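Local structure of RNA-binding protein (Porphyromonas gingivalis W83, 7JLY) at residues V7-Y12 with Q70-I75; R33-R38 with F46-M51. The protein probably binds RNA through a single RNA recognition motif. One frame throughout, in Å; residues are numbered along the deposited sequence.

Contact 1 (V7-Y12 with Q70-I75); sequences VGNLNY and QGRKLI
Asn-9 and Arg-72 carry much of the polar part of this contact. The guanidinium of Arg-72 comes side-on, with NE and NH2 both given to the one oxygen, Asn-9 OD1; the NH2 bond, 2.9 Å to OD1, lies on a lone pair, whereas NE approaches from above the carbonyl plane. Amide and guanidinium planes stand nearly perpendicular, 87° apart. With CG anti to the backbone N (chi1 -163°), the Asn-9 amide also reaches Lys-73: ND2 donates to Lys-73 O at 2.8 Å, on a lone pair, so both ends of the amide are held and its rotation is fixed. Further along, Asn-11 ND2 gives a nearly straight bond (170°) to Gln-70 O at 2.9 Å. A water joins Asn-9 O to Arg-72 O.

Between the two segments the backbones pair at Gly-8 and Ile-75, antiparallel and hydrogen-bonded, with Gly-8 N to Ile-75 O at 2.9 Å and Ile-75 N to Gly-8 O at 3.0 Å.

On the side facing helix 16-23, Leu-74 CD2 meets Val-7 CG1 at 3.8 Å; Val-7 and Leu-10 also pack on Leu-19. Strand 3-8, here running out into its loop, sits between strands 46-51 and 72-78 in the RNA recognition motif sheet.

Contact 2 (R33-R38 with F46-M51); sequences RVITDR and FGFVEM
Strands 33-36 and 46-51 run antiparallel, their axes 4.6 Å apart at closest approach and their directions 154° apart, as neighbouring strands in the sheet of an RNA recognition motif. Arg-33 and Phe-48 form a hydrogen-bonded pair, with N to O distances of 2.9 Å both ways; Val-34 and Gly-47 form the next, non-hydrogen-bonded pair, and Ile-35 N continues the ladder to Phe-46 O. At Gly-47 the chains come close, CA 3.0 Å from Arg-33 O, which leaves little room for a side chain there.

On the face bearing Phe-46 and Phe-48, Ile-35 lies over one face of the Phe-46 ring in a CH-pi contact, CG1 4.0 Å from the ring centroid. Phe-46 reaches it because chi1 of 77° places CG between the backbone N and the carbonyl carbon, bringing the end of the ring nearer, to the side chain of Ile-35. Ile-35 CG1 also touches Phe-48 CE2, at 4.2 Å. The Arg-33 guanidinium, bent round at chi3, has its plane 11° from that of the Phe-48 ring, but NH2 comes to Phe-48 CD2 obliquely, at 3.7 Å. Water links the arginine to strand 46-51 twice, from NE to Phe-48 O and from NH2 to Glu-50 OE2, the second water lying in the guanidinium plane 3.1 Å from Arg-33 NH2.

Contact 2 is nested within the chain loop that contact 1 closes, and their centres are 12 Å apart. Contact 1 pairs strand 3-8 with 72-78 and contact 2 pairs 29-36 with 46-51; the two are linked where 3-8 and 46-51 run side by side, Val-7 O lying 2.8 Å from Gly-47 N, a probable hydrogen bond, and Gly-8 CA packing 3.8 Å from Phe-46 CB. Phe-46 and Phe-48, whose rings both meet Tyr-6, occupy the aromatic surface that RNA recognition motifs generally use for RNA, consistent with such a role here. An acetate, probably from crystallisation, lies about 4 Å from the Phe-48 side chain; the calcium ion is about 13 Å from the Phe-48 side chain.

Contact 1 (V7-Y12 with Q70-I75)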
loop_
_atom_site.group_PDB
_atom_site.type_symbol
_atom_site.label_atom_id
_atom_site.label_comp_id
_atom_site.label_asym_id
_atom_site.label_seq_id
_atom_site.Cartn_x
_atom_site.Cartn_y
_atom_site.Cartn_z
ATOM N N VAL A 7 -2.588 -1.483 -2.319
ATOM C CA VAL A 7 -1.996 -0.394 -3.097
ATOM C C VAL A 7 -1.528 -0.952 -4.445
ATOM O O VAL A 7 -0.742 -1.893 -4.489
ATOM C CB VAL A 7 -0.811 0.284 -2.361
ATOM C CG1 VAL A 7 -0.464 1.614 -3.031
ATOM C CG2 VAL A 7 -1.146 0.523 -0.882
ATOM N N GLY A 8 -1.997 -0.365 -5.545
ATOM C CA GLY A 8 -1.739 -0.937 -6.859
ATOM C C GLY A 8 -1.485 0.105 -7.933
ATOM O O GLY A 8 -1.457 1.298 -7.631
ATOM N N ASN A 9 -1.299 -0.360 -9.173
ATOM C CA ASN A 9 -0.838 0.477 -10.287
ATOM C C ASN A 9 0.477 1.191 -9.956
ATOM O O ASN A 9 0.712 2.337 -10.370
ATOM C CB ASN A 9 -1.896 1.503 -10.684
ATOM C CG ASN A 9 -1.628 2.087 -12.043
ATOM O OD1 ASN A 9 -1.114 1.395 -12.907
ATOM N ND2 ASN A 9 -1.905 3.377 -12.219
ATOM N N LEU A 10 1.339 0.509 -9.211
ATOM C CA LEU A 10 2.575 1.112 -8.716
ATOM C C LEU A 10 3.677 1.132 -9.759
ATOM O O LEU A 10 3.858 0.164 -10.489
ATOM C CB LEU A 10 3.074 0.352 -7.481
ATOM C CG LEU A 10 2.182 0.395 -6.241
ATOM C CD1 LEU A 10 2.735 -0.529 -5.156
ATOM C CD2 LEU A 10 2.091 1.830 -5.715
ATOM N N ASN A 11 4.396 2.246 -9.836
ATOM C CA ASN A 11 5.713 2.282 -10.467
ATOM C C ASN A 11 6.500 1.060 -9.977
ATOM O O ASN A 11 6.535 0.786 -8.776
ATOM C CB ASN A 11 6.421 3.601 -10.106
ATOM C CG ASN A 11 7.739 3.812 -10.858
ATOM O OD1 ASN A 11 8.513 2.874 -11.093
ATOM N ND2 ASN A 11 8.002 5.063 -11.221
ATOM N N TYR A 12 7.101 0.302 -10.888
ATOM C CA TYR A 12 7.768 -0.936 -10.478
ATOM C C TYR A 12 8.976 -0.681 -9.574
ATOM O O TYR A 12 9.497 -1.609 -8.954
ATOM C CB TYR A 12 8.184 -1.751 -11.702
ATOM C CG TYR A 12 7.018 -2.333 -12.466
ATOM C CD1 TYR A 12 6.127 -3.215 -11.853
ATOM C CD2 TYR A 12 6.808 -2.013 -13.793
ATOM C CE1 TYR A 12 5.065 -3.750 -12.545
ATOM C CE2 TYR A 12 5.751 -2.544 -14.492
ATOM C CZ TYR A 12 4.882 -3.414 -13.870
ATOM O OH TYR A 12 3.817 -3.949 -14.576
ATOM N N GLN A 70 5.006 8.581 -7.710
ATOM C CA GLN A 70 6.102 8.178 -8.597
ATOM C C GLN A 70 5.598 7.970 -10.035
ATOM O O GLN A 70 5.889 6.954 -10.681
ATOM C CB GLN A 70 6.798 6.917 -8.048
ATOM C CG GLN A 70 7.455 7.158 -6.670
ATOM C CD GLN A 70 8.368 6.024 -6.212
ATOM O OE1 GLN A 70 8.880 5.246 -7.022
ATOM N NE2 GLN A 70 8.577 5.929 -4.901
ATOM N N GLY A 71 4.813 8.935 -10.508
ATOM C CA GLY A 71 4.392 8.989 -11.899
ATOM C C GLY A 71 3.178 8.168 -12.288
ATOM O O GLY A 71 2.792 8.161 -13.458
ATOM N N ARG A 72 2.553 7.481 -11.334
ATOM C CA ARG A 72 1.372 6.684 -11.685
ATOM C C ARG A 72 0.212 6.900 -10.711
ATOM O O ARG A 72 0.412 7.022 -9.508
ATOM C CB ARG A 72 1.709 5.191 -11.748
ATOM C CG ARG A 72 2.757 4.820 -12.793
ATOM C CD ARG A 72 2.767 3.327 -13.086
ATOM N NE ARG A 72 1.492 2.876 -13.640
ATOM C CZ ARG A 72 1.167 2.942 -14.929
ATOM N NH1 ARG A 72 2.036 3.419 -15.814
ATOM N NH2 ARG A 72 -0.027 2.522 -15.336
ATOM N N LYS A 73 -1.000 6.932 -11.247
ATOM C CA LYS A 73 -2.182 7.128 -10.420
ATOM C C LYS A 73 -2.381 5.953 -9.458
ATOM O O LYS A 73 -2.518 4.804 -9.884
ATOM C CB LYS A 73 -3.421 7.310 -11.305
ATOM C CG LYS A 73 -4.696 7.562 -10.514
ATOM C CD LYS A 73 -5.792 8.156 -11.392
ATOM C CE LYS A 73 -6.270 7.161 -12.430
ATOM N NZ LYS A 73 -7.388 7.754 -13.232
ATOM N N LEU A 74 -2.366 6.233 -8.158
ATOM C CA LEU A 74 -2.543 5.178 -7.166
ATOM C C LEU A 74 -3.862 4.438 -7.275
ATOM O O LEU A 74 -4.917 5.028 -7.557
ATOM C CB LEU A 74 -2.443 5.754 -5.749
ATOM C CG LEU A 74 -1.062 6.160 -5.258
ATOM C CD1 LEU A 74 -1.205 7.038 -4.028
ATOM C CD2 LEU A 74 -0.237 4.924 -4.925
ATOM N N ILE A 75 -3.793 3.131 -7.046
ATOM C CA ILE A 75 -4.943 2.369 -6.593
ATOM C C ILE A 75 -4.770 2.255 -5.092
ATOM O O ILE A 75 -3.761 1.717 -4.650
ATOM C CB ILE A 75 -5.004 0.958 -7.189
ATOM C CG1 ILE A 75 -5.106 0.997 -8.719
ATOM C CG2 ILE A 75 -6.159 0.184 -6.555
ATOM C CD1 ILE A 75 -5.060 -0.411 -9.375
HETATM O O HOH W 1 0.748 4.398 -8.310
HETATM O O HOH W 2 -1.475 6.304 -13.913
#

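Contact 2 (R33-R38 with F46-M51)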
loop_
_atom_site.group_PDB
_atom_site.type_symbol
_atom_site.label_atom_id
_atom_site.label_comp_id
_atom_site.label_asym_id
_atom_site.label_seq_id
_atom_site.Cartn_x
_atom_site.Cartn_y
_atom_site.Cartn_z
ATOM N N ARG A 33 4.024 -4.992 2.300
ATOM C CA ARG A 33 4.475 -6.067 1.423
ATOM C C ARG A 33 4.267 -5.650 -0.022
ATOM O O ARG A 33 3.184 -5.198 -0.373
ATOM C CB ARG A 33 3.703 -7.365 1.697
ATOM C CG ARG A 33 3.690 -7.820 3.144
ATOM C CD ARG A 33 2.954 -9.146 3.303
ATOM N NE ARG A 33 1.498 -9.007 3.261
ATOM C CZ ARG A 33 0.691 -9.749 2.503
ATOM N NH1 ARG A 33 1.192 -10.687 1.705
ATOM N NH2 ARG A 33 -0.623 -9.552 2.540
ATOM N N VAL A 34 5.301 -5.780 -0.850
ATOM C CA VAL A 34 5.126 -5.665 -2.294
ATOM C C VAL A 34 5.094 -7.069 -2.855
ATOM O O VAL A 34 5.970 -7.880 -2.547
ATOM C CB VAL A 34 6.249 -4.864 -2.969
ATOM C CG1 VAL A 34 6.152 -5.002 -4.492
ATOM C CG2 VAL A 34 6.196 -3.381 -2.554
ATOM N N ILE A 35 4.069 -7.383 -3.638
ATOM C CA ILE A 35 3.940 -8.726 -4.202
ATOM C C ILE A 35 4.866 -8.831 -5.399
ATOM O O ILE A 35 4.895 -7.931 -6.239
ATOM C CB ILE A 35 2.500 -9.043 -4.638
ATOM C CG1 ILE A 35 1.525 -8.840 -3.474
ATOM C CG2 ILE A 35 2.409 -10.467 -5.196
ATOM C CD1 ILE A 35 1.901 -9.617 -2.223
ATOM N N THR A 36 5.622 -9.923 -5.471
ATOM C CA THR A 36 6.627 -10.075 -6.509
ATOM C C THR A 36 6.406 -11.333 -7.327
ATOM O O THR A 36 5.714 -12.257 -6.883
ATOM C CB THR A 36 8.031 -10.148 -5.916
ATOM O OG1 THR A 36 8.081 -11.247 -4.994
ATOM C CG2 THR A 36 8.389 -8.851 -5.193
ATOM N N ASP A 37 7.006 -11.366 -8.517
ATOM C CA ASP A 37 6.988 -12.552 -9.376
ATOM C C ASP A 37 7.765 -13.665 -8.700
ATOM O O ASP A 37 8.828 -13.417 -8.134
ATOM C CB ASP A 37 7.584 -12.234 -10.753
ATOM C CG ASP A 37 7.573 -13.437 -11.695
ATOM O OD1 ASP A 37 6.538 -13.682 -12.351
ATOM O OD2 ASP A 37 8.597 -14.137 -11.780
ATOM N N ARG A 38 7.239 -14.885 -8.726
ATOM C CA ARG A 38 7.887 -15.972 -7.993
ATOM C C ARG A 38 9.303 -16.263 -8.515
ATOM O O ARG A 38 10.208 -16.563 -7.741
ATOM C CB ARG A 38 7.039 -17.247 -8.050
ATOM N N PHE A 46 1.940 -4.069 -7.207
ATOM C CA PHE A 46 0.949 -3.901 -6.160
ATOM C C PHE A 46 1.392 -4.543 -4.852
ATOM O O PHE A 46 2.341 -5.327 -4.807
ATOM C CB PHE A 46 -0.402 -4.465 -6.599
ATOM C CG PHE A 46 -0.503 -5.973 -6.543
ATOM C CD1 PHE A 46 0.079 -6.759 -7.515
ATOM C CD2 PHE A 46 -1.242 -6.593 -5.545
ATOM C CE1 PHE A 46 -0.040 -8.151 -7.480
ATOM C CE2 PHE A 46 -1.366 -7.981 -5.494
ATOM C CZ PHE A 46 -0.768 -8.761 -6.473
ATOM N N GLY A 47 0.707 -4.189 -3.777
ATOM C CA GLY A 47 1.061 -4.725 -2.485
ATOM C C GLY A 47 0.018 -4.393 -1.447
ATOM O O GLY A 47 -1.055 -3.871 -1.770
ATOM N N PHE A 48 0.346 -4.699 -0.196
ATOM C CA PHE A 48 -0.569 -4.484 0.913
ATOM C C PHE A 48 0.104 -3.793 2.082
ATOM O O PHE A 48 1.216 -4.148 2.468
ATOM C CB PHE A 48 -1.161 -5.817 1.385
ATOM C CG PHE A 48 -1.940 -6.537 0.326
ATOM C CD1 PHE A 48 -3.280 -6.253 0.122
ATOM C CD2 PHE A 48 -1.329 -7.493 -0.469
ATOM C CE1 PHE A 48 -4.005 -6.913 -0.862
ATOM C CE2 PHE A 48 -2.049 -8.157 -1.456
ATOM C CZ PHE A 48 -3.390 -7.867 -1.649
ATOM N N VAL A 49 -0.588 -2.811 2.651
ATOM C CA VAL A 49 -0.132 -2.172 3.878
ATOM C C VAL A 49 -1.181 -2.360 4.974
ATOM O O VAL A 49 -2.359 -2.106 4.750
ATOM C CB VAL A 49 0.126 -0.662 3.688
ATOM C CG1 VAL A 49 0.557 -0.056 5.008
ATOM C CG2 VAL A 49 1.189 -0.414 2.595
ATOM N N GLU A 50 -0.759 -2.815 6.150
ATOM C CA GLU A 50 -1.673 -2.916 7.275
ATOM C C GLU A 50 -1.432 -1.757 8.221
ATOM O O GLU A 50 -0.284 -1.430 8.539
ATOM C CB GLU A 50 -1.504 -4.246 8.012
ATOM C CG GLU A 50 -2.180 -5.407 7.305
ATOM C CD GLU A 50 -2.102 -6.695 8.101
ATOM O OE1 GLU A 50 -2.408 -6.668 9.312
ATOM O OE2 GLU A 50 -1.729 -7.732 7.519
ATOM N N MET A 51 -2.518 -1.127 8.654
ATOM C CA MET A 51 -2.449 -0.046 9.623
ATOM C C MET A 51 -3.231 -0.472 10.859
ATOM O O MET A 51 -4.253 -1.142 10.748
ATOM C CB MET A 51 -2.999 1.257 9.040
ATOM C CG MET A 51 -2.140 1.825 7.912
ATOM S SD MET A 51 -2.764 3.392 7.305
ATOM C CE MET A 51 -2.311 4.471 8.665
HETATM O O HOH W 3 1.152 -6.117 4.568
HETATM O O HOH W 4 -1.454 -7.329 4.597
#